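Local coordinates for protein LbaCas13a H328A (C2c2) (Lachnospiraceae bacterium NK4A179, PDB 5WLH) that binds a CRISPR guide RNA, here as its pre-crRNA, and as a Cas13a nuclease probably uses it to recognise and cleave target RNA, at residues E1130-N1135 and F1274-K1279; D1088-I1093 and F1341-K1346. All coordinates share one frame; numbering follows the deposited sequence.

Contact 1. Residues E1130-N1135 and F1274-K1279; sequences ERDLMN and FTYDLK. With nucleotides of chain B.
Tyr1276 and Asp1132 mark the closest approach of the two backbones, with their CA atoms 8.3 Å apart. Residues 1130-1135 lie within the long helix 1106-1145, while 1274-1279 form a type I beta turn, Phe1274 to Asp1277, that runs into the short helix 1278-1281. The contact is one buried polar join: Tyr1276 OH donates to the anti lone pair of Asp1132 OD2 at 2.7 Å. Tyr1276 CG sits between the backbone N and the carbonyl carbon (chi1 72°), which turns the ring toward the helix, and its edge carbon CE1 lies 3.3 Å from Asp1132 CB. Carboxylate and ring planes are 67° apart. On its syn side the same OD2 accepts from Arg1131 NH2, and Arg1131 NE reaches OD1 from above the carboxylate plane, a side-on salt bridge that fixes the rotation of the carboxylate. The join backs a phosphate contact to the crRNA: Arg1131 NH1 and NH2 both donate to OP1 of A28 of chain B, at 2.9 and 2.8 Å, and Asp1132 and Tyr1276 thus lie in the second shell behind the arginine. Glu496 makes a further salt bridge to Arg1131 NH1. At the turn's end Asp1277 is an N-cap, its OD1 accepting from Lys1279 N. Its OD2 holds Lys1279 NZ at 2.7 Å, while Lys1279 CD packs 3.2 Å from O2 of U27 of chain B.

Contact 2. Residues D1088-I1093 and F1341-K1346; sequences DEQKNI and FTYKLK. With nucleotides of chain B.
Gln1090 extends its CG anti to the backbone N (chi1 -179°) and then bends at chi2 (61°), which lays its amide over one face of the Tyr1343 ring. Tyr1343 CG, set beside its own backbone N, brings that face round to the helix. The two flat groups are stacked with their planes 24° apart; Gln1090 OE1 lies 3.4 Å from Tyr1343 CG, and Gln1090 CG is 3.5 Å from Tyr1343 CD2. Nearer the backbone, Gln1090 CB touches the methyl CD2 of Leu1345 at 4.0 Å. No direct hydrogen bond crosses the interface. Instead a water donates to Gln1090 OE1 and to Lys1344 O, and Lys685 also donates to OE1, so this buried oxygen has polar partners although it rests on a ring. The contact packs helix 1087-1103 against strand 1336-1344 of a four-stranded antiparallel sheet, where Tyr1343 and Phe1341 pair by backbone bonds with Val1350 and Val1352 of the neighbouring strand 1349-1353. The strand also binds the RNA through its main chain: Thr1342 N donates to O2 of C41 of chain B at 2.9 Å, and the C41 O2' donates to Thr1342 O, a bond whose 2.5 Å length is too short to be taken at face value. Phe1341 lays one ring face against C41, its CD1 3.3 Å from the base carbon C2, while its edge meets OP1 of C40 of chain B. An alanine in place of Phe1341 would probably leave this side of the C41 base and sugar without their aromatic support and open a gap beside the C40 phosphate. Farther along, Lys1344 NZ donates to O3' of U42 of chain B at 2.8 Å.

Contacts 1 and 2 lie far apart, with centres about 48 Å from each other and nearest atoms about 28 Å apart, yet both touch the RNA of chain B. The centre of contact 1, about 15 Å from that of the chain, lies near G9, U27 and A28, whereas the centre of contact 2, about 34 Å from that of the chain, lies near C40 to U42, so the two hold distant points of one guide strand. Their modes differ: 1130-1135 grips a phosphate through a charged side chain, and 1341-1346 addresses base and sugar largely through strand backbone and an aromatic face. Their helices, 1087-1103 and 1106-1145, are consecutive in the chain, and both segments of contact 1 fall between those of contact 2 in sequence.

Contact 1. Residues E1130-N1135 and F1274-K1279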
loop_
_atom_site.group_PDB
_atom_site.type_symbol
_atom_site.label_atom_id
_atom_site.label_comp_id
_atom_site.label_asym_id
_atom_site.label_seq_id
_atom_site.Cartn_x
_atom_site.Cartn_y
_atom_site.Cartn_z
ATOM N N GLU A 1130 -5.277 -13.794 3.749
ATOM C CA GLU A 1130 -6.457 -14.648 3.768
ATOM C C GLU A 1130 -7.060 -14.742 2.386
ATOM O O GLU A 1130 -7.499 -15.821 1.961
ATOM C CB GLU A 1130 -7.496 -14.137 4.761
ATOM C CG GLU A 1130 -8.622 -15.159 4.933
ATOM C CD GLU A 1130 -9.554 -14.799 6.053
ATOM O OE1 GLU A 1130 -10.454 -13.970 5.823
ATOM O OE2 GLU A 1130 -9.386 -15.360 7.151
ATOM N N ARG A 1131 -7.092 -13.616 1.671
ATOM C CA ARG A 1131 -7.530 -13.644 0.282
ATOM C C ARG A 1131 -6.670 -14.607 -0.527
ATOM O O ARG A 1131 -7.178 -15.392 -1.331
ATOM C CB ARG A 1131 -7.458 -12.242 -0.331
ATOM C CG ARG A 1131 -7.782 -12.205 -1.826
ATOM C CD ARG A 1131 -7.272 -10.944 -2.459
ATOM N NE ARG A 1131 -5.805 -11.009 -2.595
ATOM C CZ ARG A 1131 -5.044 -9.997 -3.010
ATOM N NH1 ARG A 1131 -5.605 -8.842 -3.360
ATOM N NH2 ARG A 1131 -3.724 -10.158 -3.113
ATOM N N ASP A 1132 -5.354 -14.535 -0.355
ATOM C CA ASP A 1132 -4.500 -15.325 -1.223
ATOM C C ASP A 1132 -4.439 -16.788 -0.807
ATOM O O ASP A 1132 -4.208 -17.643 -1.662
ATOM C CB ASP A 1132 -3.118 -14.690 -1.284
ATOM C CG ASP A 1132 -3.143 -13.401 -2.081
ATOM O OD1 ASP A 1132 -4.016 -13.295 -2.973
ATOM O OD2 ASP A 1132 -2.335 -12.517 -1.803
ATOM N N LEU A 1133 -4.670 -17.086 0.469
ATOM C CA LEU A 1133 -4.848 -18.476 0.888
ATOM C C LEU A 1133 -6.066 -19.075 0.199
ATOM O O LEU A 1133 -5.985 -20.144 -0.400
ATOM C CB LEU A 1133 -4.989 -18.560 2.413
ATOM C CG LEU A 1133 -5.285 -19.949 2.987
ATOM C CD1 LEU A 1133 -4.251 -20.951 2.481
ATOM C CD2 LEU A 1133 -5.277 -19.878 4.509
ATOM N N MET A 1134 -7.194 -18.359 0.223
ATOM C CA MET A 1134 -8.370 -18.842 -0.490
ATOM C C MET A 1134 -8.090 -19.003 -1.972
ATOM O O MET A 1134 -8.505 -19.992 -2.590
ATOM C CB MET A 1134 -9.548 -17.894 -0.290
ATOM C CG MET A 1134 -10.704 -18.287 -1.187
ATOM S SD MET A 1134 -11.971 -17.039 -1.086
ATOM C CE MET A 1134 -11.298 -15.787 -2.193
ATOM N N ASN A 1135 -7.407 -18.018 -2.575
ATOM C CA ASN A 1135 -7.096 -18.109 -3.997
ATOM C C ASN A 1135 -6.172 -19.291 -4.283
ATOM O O ASN A 1135 -6.321 -19.963 -5.306
ATOM C CB ASN A 1135 -6.439 -16.819 -4.482
ATOM C CG ASN A 1135 -7.438 -15.709 -4.734
ATOM O OD1 ASN A 1135 -8.638 -15.916 -4.701
ATOM N ND2 ASN A 1135 -6.929 -14.511 -4.954
ATOM N N PHE A 1274 4.388 -14.105 4.834
ATOM C CA PHE A 1274 4.272 -13.990 3.390
ATOM C C PHE A 1274 5.204 -14.965 2.686
ATOM O O PHE A 1274 5.837 -14.646 1.681
ATOM C CB PHE A 1274 4.535 -12.547 2.962
ATOM C CG PHE A 1274 3.385 -11.651 3.249
ATOM C CD1 PHE A 1274 2.160 -11.869 2.613
ATOM C CD2 PHE A 1274 3.491 -10.621 4.166
ATOM C CE1 PHE A 1274 1.066 -11.048 2.879
ATOM C CE2 PHE A 1274 2.399 -9.788 4.435
ATOM C CZ PHE A 1274 1.194 -9.999 3.791
ATOM N N THR A 1275 5.242 -16.203 3.186
ATOM C CA THR A 1275 5.947 -17.253 2.475
ATOM C C THR A 1275 5.381 -17.483 1.087
ATOM O O THR A 1275 6.083 -18.001 0.214
ATOM C CB THR A 1275 5.854 -18.556 3.279
ATOM O OG1 THR A 1275 4.468 -18.828 3.544
ATOM C CG2 THR A 1275 6.583 -18.397 4.597
ATOM N N TYR A 1276 4.126 -17.102 0.848
ATOM C CA TYR A 1276 3.494 -17.479 -0.404
ATOM C C TYR A 1276 3.799 -16.534 -1.565
ATOM O O TYR A 1276 3.529 -16.897 -2.716
ATOM C CB TYR A 1276 2.000 -17.577 -0.182
ATOM C CG TYR A 1276 1.300 -16.257 0.000
ATOM C CD1 TYR A 1276 0.854 -15.542 -1.106
ATOM C CD2 TYR A 1276 1.046 -15.742 1.273
ATOM C CE1 TYR A 1276 0.189 -14.336 -0.969
ATOM C CE2 TYR A 1276 0.353 -14.519 1.423
ATOM C CZ TYR A 1276 -0.063 -13.838 0.287
ATOM O OH TYR A 1276 -0.758 -12.649 0.361
ATOM N N ASP A 1277 4.386 -15.359 -1.317
ATOM C CA ASP A 1277 4.637 -14.435 -2.421
ATOM C C ASP A 1277 5.718 -13.448 -2.005
ATOM O O ASP A 1277 5.474 -12.584 -1.158
ATOM C CB ASP A 1277 3.361 -13.701 -2.842
ATOM C CG ASP A 1277 3.549 -12.913 -4.136
ATOM O OD1 ASP A 1277 4.717 -12.619 -4.503
ATOM O OD2 ASP A 1277 2.538 -12.596 -4.806
ATOM N N LEU A 1278 6.889 -13.585 -2.637
ATOM C CA LEU A 1278 8.036 -12.713 -2.401
ATOM C C LEU A 1278 7.678 -11.245 -2.500
ATOM O O LEU A 1278 8.255 -10.409 -1.795
ATOM C CB LEU A 1278 9.129 -13.029 -3.428
ATOM C CG LEU A 1278 9.909 -14.318 -3.183
ATOM C CD1 LEU A 1278 10.587 -14.744 -4.469
ATOM C CD2 LEU A 1278 10.936 -14.102 -2.061
ATOM N N LYS A 1279 6.771 -10.895 -3.416
ATOM C CA LYS A 1279 6.557 -9.472 -3.643
ATOM C C LYS A 1279 5.890 -8.803 -2.450
ATOM O O LYS A 1279 6.074 -7.599 -2.263
ATOM C CB LYS A 1279 5.781 -9.248 -4.938
ATOM C CG LYS A 1279 4.267 -9.278 -4.840
ATOM C CD LYS A 1279 3.703 -8.823 -6.197
ATOM C CE LYS A 1279 2.249 -9.140 -6.372
ATOM N NZ LYS A 1279 2.038 -10.621 -6.568
ATOM P P U B 27 -2.469 -8.637 -11.058
ATOM O OP1 U B 27 -1.175 -8.762 -11.723
ATOM O OP2 U B 27 -3.284 -9.874 -10.911
ATOM O "O5'" U B 27 -2.230 -8.031 -9.615
ATOM C "C5'" U B 27 -1.614 -8.799 -8.602
ATOM C "C4'" U B 27 -0.969 -7.866 -7.620
ATOM O "O4'" U B 27 0.254 -7.352 -8.205
ATOM C "C3'" U B 27 -1.810 -6.628 -7.252
ATOM O "O3'" U B 27 -1.675 -6.372 -5.868
ATOM C "C2'" U B 27 -1.089 -5.500 -7.982
ATOM O "O2'" U B 27 -1.265 -4.218 -7.406
ATOM C "C1'" U B 27 0.344 -5.995 -7.871
ATOM N N1 U B 27 1.349 -5.303 -8.686
ATOM C C2 U B 27 2.635 -5.265 -8.157
ATOM O O2 U B 27 2.936 -5.841 -7.129
ATOM N N3 U B 27 3.561 -4.560 -8.898
ATOM C C4 U B 27 3.311 -3.898 -10.080
ATOM O O4 U B 27 4.235 -3.290 -10.639
ATOM C C5 U B 27 1.951 -3.963 -10.533
ATOM C C6 U B 27 1.030 -4.638 -9.839
ATOM P P A B 28 -2.917 -6.557 -4.890
ATOM O OP1 A B 28 -3.246 -7.991 -4.751
ATOM O OP2 A B 28 -3.953 -5.565 -5.242
ATOM O "O5'" A B 28 -2.308 -6.106 -3.500
ATOM C "C5'" A B 28 -1.750 -4.822 -3.359
ATOM C "C4'" A B 28 -0.331 -4.913 -2.877
ATOM O "O4'" A B 28 0.558 -5.327 -3.952
ATOM C "C3'" A B 28 0.275 -3.610 -2.405
ATOM O "O3'" A B 28 -0.163 -3.235 -1.123
ATOM C "C2'" A B 28 1.751 -3.926 -2.463
ATOM O "O2'" A B 28 2.073 -4.798 -1.394
ATOM C "C1'" A B 28 1.818 -4.725 -3.770
ATOM N N9 A B 28 2.080 -3.836 -4.910
ATOM C C8 A B 28 1.205 -3.353 -5.852
ATOM N N7 A B 28 1.791 -2.538 -6.724
ATOM C C5 A B 28 3.121 -2.510 -6.317
ATOM C C6 A B 28 4.258 -1.859 -6.830
ATOM N N6 A B 28 4.246 -1.072 -7.925
ATOM N N1 A B 28 5.425 -2.030 -6.180
ATOM C C2 A B 28 5.443 -2.831 -5.104
ATOM N N3 A B 28 4.453 -3.510 -4.535
ATOM C C4 A B 28 3.299 -3.299 -5.201
ATOM P P G B 9 12.734 -9.189 -7.125
ATOM O OP1 G B 9 13.479 -10.340 -6.557
ATOM O OP2 G B 9 13.255 -8.501 -8.329
ATOM O "O5'" G B 9 11.250 -9.639 -7.489
ATOM C "C5'" G B 9 10.435 -10.323 -6.551
ATOM C "C4'" G B 9 9.016 -10.397 -7.061
ATOM O "O4'" G B 9 8.419 -9.075 -7.005
ATOM C "C3'" G B 9 8.867 -10.788 -8.520
ATOM O "O3'" G B 9 8.963 -12.185 -8.734
ATOM C "C2'" G B 9 7.513 -10.198 -8.877
ATOM O "O2'" G B 9 6.462 -10.960 -8.288
ATOM C "C1'" G B 9 7.588 -8.877 -8.136
ATOM N N9 G B 9 8.167 -7.800 -8.964
ATOM C C8 G B 9 9.461 -7.326 -8.984
ATOM N N7 G B 9 9.637 -6.354 -9.845
ATOM C C5 G B 9 8.369 -6.172 -10.419
ATOM C C6 G B 9 7.906 -5.266 -11.414
ATOM O O6 G B 9 8.557 -4.380 -11.993
ATOM N N1 G B 9 6.546 -5.438 -11.707
ATOM C C2 G B 9 5.729 -6.391 -11.132
ATOM N N2 G B 9 4.435 -6.427 -11.523
ATOM N N3 G B 9 6.154 -7.218 -10.197
ATOM C C4 G B 9 7.462 -7.068 -9.897
#

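Contact 2. Residues D1088-I1093 and F1341-K1346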
loop_
_atom_site.group_PDB
_atom_site.type_symbol
_atom_site.label_atom_id
_atom_site.label_comp_id
_atom_site.label_asym_id
_atom_site.label_seq_id
_atom_site.Cartn_x
_atom_site.Cartn_y
_atom_site.Cartn_z
ATOM N N ASP A 1088 16.217 32.232 15.099
ATOM C CA ASP A 1088 15.799 31.805 16.428
ATOM C C ASP A 1088 14.352 32.164 16.733
ATOM O O ASP A 1088 13.796 31.650 17.708
ATOM C CB ASP A 1088 16.718 32.403 17.495
ATOM C CG ASP A 1088 18.069 31.716 17.550
ATOM O OD1 ASP A 1088 18.949 32.071 16.739
ATOM O OD2 ASP A 1088 18.249 30.812 18.395
ATOM N N GLU A 1089 13.731 33.035 15.934
ATOM C CA GLU A 1089 12.289 33.218 16.033
ATOM C C GLU A 1089 11.564 31.974 15.533
ATOM O O GLU A 1089 10.638 31.475 16.186
ATOM C CB GLU A 1089 11.858 34.456 15.241
ATOM C CG GLU A 1089 12.184 35.781 15.930
ATOM C CD GLU A 1089 11.695 36.992 15.153
ATOM O OE1 GLU A 1089 11.728 38.109 15.715
ATOM O OE2 GLU A 1089 11.282 36.829 13.984
ATOM N N GLN A 1090 11.999 31.444 14.388
ATOM C CA GLN A 1090 11.393 30.237 13.839
ATOM C C GLN A 1090 11.595 29.044 14.769
ATOM O O GLN A 1090 10.639 28.327 15.095
ATOM C CB GLN A 1090 11.977 29.953 12.455
ATOM C CG GLN A 1090 11.403 28.723 11.775
ATOM C CD GLN A 1090 9.904 28.818 11.534
ATOM O OE1 GLN A 1090 9.472 29.218 10.456
ATOM N NE2 GLN A 1090 9.107 28.435 12.530
ATOM N N LYS A 1091 12.838 28.821 15.212
ATOM C CA LYS A 1091 13.127 27.693 16.095
ATOM C C LYS A 1091 12.362 27.786 17.408
ATOM O O LYS A 1091 11.969 26.758 17.972
ATOM C CB LYS A 1091 14.631 27.609 16.373
ATOM C CG LYS A 1091 15.501 27.395 15.144
ATOM C CD LYS A 1091 16.976 27.341 15.527
ATOM C CE LYS A 1091 17.826 28.214 14.609
ATOM N NZ LYS A 1091 18.894 27.444 13.903
ATOM N N ASN A 1092 12.142 28.998 17.918
ATOM C CA ASN A 1092 11.382 29.126 19.158
ATOM C C ASN A 1092 9.899 28.866 18.925
ATOM O O ASN A 1092 9.215 28.312 19.793
ATOM C CB ASN A 1092 11.594 30.511 19.766
ATOM C CG ASN A 1092 12.716 30.529 20.781
ATOM O OD1 ASN A 1092 13.067 29.493 21.347
ATOM N ND2 ASN A 1092 13.286 31.706 21.019
ATOM N N ILE A 1093 9.383 29.284 17.772
ATOM C CA ILE A 1093 8.001 28.980 17.433
ATOM C C ILE A 1093 7.803 27.473 17.366
ATOM O O ILE A 1093 6.840 26.932 17.922
ATOM C CB ILE A 1093 7.609 29.668 16.113
ATOM C CG1 ILE A 1093 7.412 31.165 16.347
ATOM C CG2 ILE A 1093 6.343 29.056 15.529
ATOM C CD1 ILE A 1093 6.146 31.490 17.122
ATOM N N PHE A 1341 12.431 20.046 8.377
ATOM C CA PHE A 1341 11.516 20.938 7.684
ATOM C C PHE A 1341 12.309 22.063 7.038
ATOM O O PHE A 1341 13.306 22.532 7.594
ATOM C CB PHE A 1341 10.484 21.522 8.647
ATOM C CG PHE A 1341 9.345 20.588 8.968
ATOM C CD1 PHE A 1341 9.093 19.476 8.181
ATOM C CD2 PHE A 1341 8.519 20.842 10.054
ATOM C CE1 PHE A 1341 8.029 18.629 8.478
ATOM C CE2 PHE A 1341 7.460 20.003 10.357
ATOM C CZ PHE A 1341 7.219 18.895 9.561
ATOM N N THR A 1342 11.881 22.469 5.850
ATOM C CA THR A 1342 12.417 23.651 5.183
ATOM C C THR A 1342 11.496 24.821 5.514
ATOM O O THR A 1342 10.386 24.920 4.986
ATOM C CB THR A 1342 12.513 23.436 3.677
ATOM O OG1 THR A 1342 13.333 22.294 3.410
ATOM C CG2 THR A 1342 13.107 24.663 3.009
ATOM N N TYR A 1343 11.945 25.693 6.405
ATOM C CA TYR A 1343 11.188 26.879 6.774
ATOM C C TYR A 1343 11.760 28.067 6.015
ATOM O O TYR A 1343 12.949 28.384 6.154
ATOM C CB TYR A 1343 11.240 27.124 8.282
ATOM C CG TYR A 1343 10.354 26.202 9.096
ATOM C CD1 TYR A 1343 9.072 25.873 8.668
ATOM C CD2 TYR A 1343 10.802 25.651 10.290
ATOM C CE1 TYR A 1343 8.259 25.019 9.414
ATOM C CE2 TYR A 1343 9.992 24.801 11.043
ATOM C CZ TYR A 1343 8.723 24.496 10.603
ATOM O OH TYR A 1343 7.916 23.654 11.346
ATOM N N LYS A 1344 10.928 28.697 5.193
ATOM C CA LYS A 1344 11.323 29.925 4.521
ATOM C C LYS A 1344 11.123 31.118 5.440
ATOM O O LYS A 1344 10.120 31.210 6.153
ATOM C CB LYS A 1344 10.519 30.128 3.242
ATOM C CG LYS A 1344 10.420 28.914 2.368
ATOM C CD LYS A 1344 10.136 29.354 0.956
ATOM C CE LYS A 1344 9.990 28.169 0.050
ATOM N NZ LYS A 1344 11.217 27.325 -0.027
ATOM N N LEU A 1345 12.087 32.036 5.419
ATOM C CA LEU A 1345 12.042 33.255 6.204
ATOM C C LEU A 1345 11.898 34.452 5.262
ATOM O O LEU A 1345 11.469 34.302 4.108
ATOM C CB LEU A 1345 13.303 33.341 7.071
ATOM C CG LEU A 1345 13.626 32.161 7.988
ATOM C CD1 LEU A 1345 15.025 32.299 8.570
ATOM C CD2 LEU A 1345 12.595 32.042 9.104
ATOM N N LYS A 1346 12.248 35.640 5.757
ATOM C CA LYS A 1346 12.447 36.787 4.879
ATOM C C LYS A 1346 13.844 36.752 4.267
ATOM O O LYS A 1346 14.002 36.904 3.051
ATOM C CB LYS A 1346 12.233 38.094 5.652
ATOM C CG LYS A 1346 11.009 38.113 6.574
ATOM C CD LYS A 1346 9.718 37.806 5.832
ATOM C CE LYS A 1346 9.102 36.504 6.312
ATOM N NZ LYS A 1346 8.071 36.039 5.352
ATOM P P C B 41 2.113 21.567 5.935
ATOM O OP1 C B 41 1.176 22.146 6.935
ATOM O OP2 C B 41 1.618 21.154 4.607
ATOM O "O5'" C B 41 3.349 22.538 5.642
ATOM C "C5'" C B 41 3.886 23.387 6.653
ATOM C "C4'" C B 41 5.384 23.572 6.516
ATOM O "O4'" C B 41 6.071 22.385 6.991
ATOM C "C3'" C B 41 5.935 23.770 5.110
ATOM O "O3'" C B 41 5.802 25.099 4.635
ATOM C "C2'" C B 41 7.389 23.352 5.270
ATOM O "O2'" C B 41 8.129 24.393 5.888
ATOM C "C1'" C B 41 7.268 22.203 6.269
ATOM N N1 C B 41 7.230 20.882 5.611
ATOM C C2 C B 41 8.423 20.372 5.097
ATOM O O2 C B 41 9.440 21.063 5.216
ATOM N N3 C B 41 8.429 19.158 4.494
ATOM C C4 C B 41 7.291 18.457 4.408
ATOM N N4 C B 41 7.317 17.255 3.810
ATOM C C5 C B 41 6.059 18.959 4.930
ATOM C C6 C B 41 6.074 20.163 5.521
ATOM P P U B 42 5.581 25.382 3.074
ATOM O OP1 U B 42 5.573 26.861 2.894
ATOM O OP2 U B 42 4.436 24.577 2.593
ATOM O "O5'" U B 42 6.884 24.809 2.366
ATOM C "C5'" U B 42 8.136 25.474 2.461
ATOM C "C4'" U B 42 9.211 24.641 1.815
ATOM O "O4'" U B 42 9.278 23.356 2.491
ATOM C "C3'" U B 42 8.965 24.276 0.354
ATOM O "O3'" U B 42 9.341 25.298 -0.559
ATOM C "C2'" U B 42 9.754 22.984 0.195
ATOM O "O2'" U B 42 11.140 23.253 0.055
ATOM C "C1'" U B 42 9.531 22.329 1.555
ATOM N N1 U B 42 8.385 21.388 1.547
ATOM C C2 U B 42 8.585 20.142 0.974
ATOM O O2 U B 42 9.648 19.812 0.483
ATOM N N3 U B 42 7.506 19.293 0.994
ATOM C C4 U B 42 6.261 19.561 1.522
ATOM O O4 U B 42 5.380 18.703 1.471
ATOM C C5 U B 42 6.130 20.868 2.098
ATOM C C6 U B 42 7.169 21.713 2.093
ATOM P P C B 40 4.086 19.957 12.091
ATOM O OP1 C B 40 5.244 19.365 12.821
ATOM O OP2 C B 40 4.026 21.425 11.821
ATOM O "O5'" C B 40 3.987 19.226 10.693
ATOM C "C5'" C B 40 3.082 19.719 9.734
ATOM C "C4'" C B 40 3.022 18.834 8.534
ATOM O "O4'" C B 40 2.452 17.556 8.904
ATOM C "C3'" C B 40 2.125 19.349 7.425
ATOM O "O3'" C B 40 2.826 20.287 6.619
ATOM C "C2'" C B 40 1.735 18.072 6.688
ATOM O "O2'" C B 40 2.757 17.700 5.773
ATOM C "C1'" C B 40 1.709 17.038 7.826
ATOM N N1 C B 40 0.348 16.691 8.308
ATOM C C2 C B 40 -0.470 15.887 7.495
ATOM O O2 C B 40 -0.035 15.541 6.385
ATOM N N3 C B 40 -1.707 15.539 7.932
ATOM C C4 C B 40 -2.131 15.936 9.136
ATOM N N4 C B 40 -3.357 15.568 9.530
ATOM C C5 C B 40 -1.320 16.736 9.990
ATOM C C6 C B 40 -0.100 17.080 9.542
HETATM O O HOH W 1 9.063 31.318 8.578
#